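Adenylate kinase (Schistosoma mansoni, PDB 3UMF) catalyses the reversible transfer of a phosphoryl group between adenine nucleotides, interconverting ATP and AMP with two molecules of ADP. Local coordinates at residues A[54-59]-A[109-114]. Sequence-based numbering, arbitrary orientation.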
ATOM      1  N   HIS A  54      10.939 -10.381  -7.086  1.00 42.64           N
ATOM      2  CA  HIS A  54      10.354 -10.176  -8.414  1.00 47.10           C
ATOM      3  C   HIS A  54       8.836  -9.998  -8.339  1.00 46.65           C
ATOM      4  O   HIS A  54       8.110 -10.346  -9.274  1.00 39.38           O
ATOM      5  CB  HIS A  54      10.729 -11.321  -9.364  1.00 49.11           C
ATOM      6  CG  HIS A  54      12.167 -11.736  -9.266  1.00 57.17           C
ATOM      7  ND1 HIS A  54      13.185 -10.836  -9.040  1.00 60.71           N
ATOM      8  CD2 HIS A  54      12.748 -12.953  -9.354  1.00 65.61           C
ATOM      9  CE1 HIS A  54      14.338 -11.483  -8.998  1.00 61.77           C
ATOM     10  NE2 HIS A  54      14.102 -12.767  -9.186  1.00 67.98           N
ATOM     11  N   PHE A  55       8.361  -9.453  -7.222  1.00 42.76           N
ATOM     12  CA  PHE A  55       6.941  -9.171  -7.040  1.00 38.40           C
ATOM     13  C   PHE A  55       6.453  -8.178  -8.086  1.00 38.02           C
ATOM     14  O   PHE A  55       7.200  -7.294  -8.499  1.00 41.64           O
ATOM     15  CB  PHE A  55       6.697  -8.556  -5.652  1.00 39.43           C
ATOM     16  CG  PHE A  55       6.848  -9.522  -4.504  1.00 43.02           C
ATOM     17  CD1 PHE A  55       6.814 -10.892  -4.713  1.00 47.29           C
ATOM     18  CD2 PHE A  55       7.015  -9.054  -3.210  1.00 42.38           C
ATOM     19  CE1 PHE A  55       6.941 -11.773  -3.645  1.00 51.44           C
ATOM     20  CE2 PHE A  55       7.150  -9.929  -2.144  1.00 44.95           C
ATOM     21  CZ  PHE A  55       7.114 -11.287  -2.362  1.00 47.57           C
ATOM     22  N   ASN A  56       5.203  -8.315  -8.518  1.00 37.36           N
ATOM     23  CA  ASN A  56       4.555  -7.223  -9.242  1.00 38.50           C
ATOM     24  C   ASN A  56       4.289  -6.089  -8.256  1.00 39.23           C
ATOM     25  O   ASN A  56       3.920  -6.333  -7.106  1.00 45.57           O
ATOM     26  CB  ASN A  56       3.255  -7.681  -9.897  1.00 39.17           C
ATOM     27  CG  ASN A  56       3.485  -8.695 -11.007  1.00 45.67           C
ATOM     28  OD1 ASN A  56       3.099  -9.859 -10.891  1.00 50.12           O
ATOM     29  ND2 ASN A  56       4.111  -8.251 -12.092  1.00 43.26           N
ATOM     30  N   HIS A  57       4.494  -4.853  -8.692  1.00 39.60           N
ATOM     31  CA  HIS A  57       4.317  -3.707  -7.811  1.00 41.40           C
ATOM     32  C   HIS A  57       3.237  -2.784  -8.366  1.00 41.88           C
ATOM     33  O   HIS A  57       3.389  -2.210  -9.447  1.00 42.45           O
ATOM     34  CB  HIS A  57       5.645  -2.965  -7.629  1.00 53.32           C
ATOM     35  CG  HIS A  57       5.625  -1.932  -6.543  1.00 64.89           C
ATOM     36  ND1 HIS A  57       6.703  -1.117  -6.277  1.00 70.49           N
ATOM     37  CD2 HIS A  57       4.662  -1.583  -5.656  1.00 67.33           C
ATOM     38  CE1 HIS A  57       6.406  -0.308  -5.276  1.00 69.95           C
ATOM     39  NE2 HIS A  57       5.173  -0.570  -4.881  1.00 69.02           N
ATOM     40  N   LEU A  58       2.142  -2.656  -7.626  1.00 38.25           N
ATOM     41  CA  LEU A  58       1.011  -1.852  -8.068  1.00 33.70           C
ATOM     42  C   LEU A  58       0.739  -0.706  -7.103  1.00 29.81           C
ATOM     43  O   LEU A  58       0.829  -0.870  -5.888  1.00 28.02           O
ATOM     44  CB  LEU A  58      -0.251  -2.715  -8.178  1.00 31.53           C
ATOM     45  CG  LEU A  58      -0.267  -3.921  -9.122  1.00 42.23           C
ATOM     46  CD1 LEU A  58      -1.614  -4.624  -9.031  1.00 39.98           C
ATOM     47  CD2 LEU A  58       0.028  -3.505 -10.556  1.00 41.31           C
ATOM     48  N   SER A  59       0.394   0.454  -7.651  1.00 30.36           N
ATOM     49  CA  SER A  59      -0.047   1.583  -6.846  1.00 35.70           C
ATOM     50  C   SER A  59      -1.191   2.280  -7.571  1.00 35.45           C
ATOM     51  O   SER A  59      -1.222   2.306  -8.799  1.00 34.96           O
ATOM     52  CB  SER A  59       1.104   2.555  -6.593  1.00 37.12           C
ATOM     53  OG  SER A  59       1.461   3.252  -7.774  1.00 43.60           O
ATOM     54  N   CYS A 109       2.829 -14.492  -9.566  1.00 47.01           N
ATOM     55  CA  CYS A 109       1.548 -14.609  -8.871  1.00 48.75           C
ATOM     56  C   CYS A 109       1.417 -13.644  -7.692  1.00 44.31           C
ATOM     57  O   CYS A 109       0.321 -13.445  -7.168  1.00 47.42           O
ATOM     58  CB  CYS A 109       1.318 -16.049  -8.391  1.00 52.23           C
ATOM     59  SG  CYS A 109       2.384 -16.575  -7.027  1.00 77.37           S
ATOM     60  N   HIS A 110       2.533 -13.052  -7.273  1.00 44.18           N
ATOM     61  CA  HIS A 110       2.516 -12.135  -6.132  1.00 42.22           C
ATOM     62  C   HIS A 110       2.318 -10.684  -6.559  1.00 37.36           C
ATOM     63  O   HIS A 110       2.817 -10.251  -7.598  1.00 41.96           O
ATOM     64  CB  HIS A 110       3.805 -12.241  -5.313  1.00 43.70           C
ATOM     65  CG  HIS A 110       4.094 -13.614  -4.793  1.00 46.74           C
ATOM     66  ND1 HIS A 110       4.758 -14.567  -5.535  1.00 54.23           N
ATOM     67  CD2 HIS A 110       3.834 -14.186  -3.593  1.00 49.00           C
ATOM     68  CE1 HIS A 110       4.885 -15.670  -4.819  1.00 57.95           C
ATOM     69  NE2 HIS A 110       4.334 -15.465  -3.637  1.00 54.52           N
ATOM     70  N   PHE A 111       1.594  -9.937  -5.734  1.00 30.92           N
ATOM     71  CA  PHE A 111       1.371  -8.520  -5.964  1.00 33.44           C
ATOM     72  C   PHE A 111       1.571  -7.748  -4.670  1.00 34.62           C
ATOM     73  O   PHE A 111       0.936  -8.051  -3.659  1.00 32.91           O
ATOM     74  CB  PHE A 111      -0.050  -8.280  -6.485  1.00 28.53           C
ATOM     75  CG  PHE A 111      -0.297  -8.831  -7.858  1.00 33.29           C
ATOM     76  CD1 PHE A 111      -0.687 -10.149  -8.033  1.00 36.19           C
ATOM     77  CD2 PHE A 111      -0.135  -8.031  -8.980  1.00 30.73           C
ATOM     78  CE1 PHE A 111      -0.909 -10.659  -9.300  1.00 35.07           C
ATOM     79  CE2 PHE A 111      -0.358  -8.539 -10.252  1.00 31.77           C
ATOM     80  CZ  PHE A 111      -0.745  -9.851 -10.409  1.00 32.88           C
ATOM     81  N   LEU A 112       2.470  -6.770  -4.703  1.00 30.79           N
ATOM     82  CA  LEU A 112       2.576  -5.792  -3.629  1.00 31.44           C
ATOM     83  C   LEU A 112       1.706  -4.603  -4.001  1.00 32.12           C
ATOM     84  O   LEU A 112       1.950  -3.951  -5.019  1.00 33.07           O
ATOM     85  CB  LEU A 112       4.022  -5.313  -3.467  1.00 33.91           C
ATOM     86  CG  LEU A 112       5.027  -6.165  -2.692  1.00 35.92           C
ATOM     87  CD1 LEU A 112       6.404  -5.516  -2.737  1.00 43.41           C
ATOM     88  CD2 LEU A 112       4.580  -6.347  -1.256  1.00 37.40           C
ATOM     89  N   ILE A 113       0.683  -4.326  -3.201  1.00 30.38           N
ATOM     90  CA  ILE A 113      -0.117  -3.125  -3.409  1.00 32.91           C
ATOM     91  C   ILE A 113       0.352  -2.049  -2.443  1.00 33.58           C
ATOM     92  O   ILE A 113       0.123  -2.142  -1.235  1.00 30.21           O
ATOM     93  CB  ILE A 113      -1.620  -3.363  -3.189  1.00 33.76           C
ATOM     94  CG1 ILE A 113      -2.025  -4.773  -3.625  1.00 36.55           C
ATOM     95  CG2 ILE A 113      -2.428  -2.290  -3.916  1.00 33.75           C
ATOM     96  CD1 ILE A 113      -1.986  -5.006  -5.115  1.00 34.25           C
ATOM     97  N   ASP A 114       0.992  -1.021  -2.988  1.00 33.57           N
ATOM     98  CA  ASP A 114       1.632   0.013  -2.185  1.00 37.30           C
ATOM     99  C   ASP A 114       0.617   1.036  -1.679  1.00 38.04           C
ATOM    100  O   ASP A 114      -0.079   1.677  -2.469  1.00 37.47           O
ATOM    101  CB  ASP A 114       2.724   0.703  -3.014  1.00 42.68           C
ATOM    102  CG  ASP A 114       3.708   1.487  -2.163  1.00 57.42           C
ATOM    103  OD1 ASP A 114       3.270   2.187  -1.229  1.00 54.85           O
ATOM    104  OD2 ASP A 114       4.926   1.405  -2.434  1.00 66.73           O
TER
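Asn56 O takes the N-H of Leu112 at 2.8 Å, nearly straight at 166°, and the CA-H of Phe111 also approaches this oxygen, CA to O 3.5 Å. The backbones pair in parallel: Leu58 N gives to Leu112 O, and Leu58 O accepts the N-H of Asp114. Strand 56-58 is the outermost on this side of the five-stranded parallel, Rossmann-like core of adenylate kinases, order 2-3-1-4-5, with strand 110-114 between it and strand 30-35. Asp114 OD2 accepts a hydrogen bond from His57 NE2 at 3.2 Å through its anti lone pair; OD1 forms a salt bridge with Lys42. The histidine bond is bent, 144° at the hydrogen, yet OD2 lies almost in the imidazole plane. In His57, CG is anti to the backbone N (chi1 -169°), which runs the ring along the strand and puts NE2 beside the Asp114 carboxylate. On the face of Leu58, its CD1 meets Phe111 CD2 at 3.7 Å and Ile113 CD1 at 4.0 Å; Leu58 and Phe111 both touch helix 90-104. Asn56 CB lies alongside the same Phe111 ring, 3.5 Å from CD2. Just before the strand, Phe55 leans across to the other face: CD2 presses on Leu112 CG at 3.5 Å, and CD1 on His110 CB.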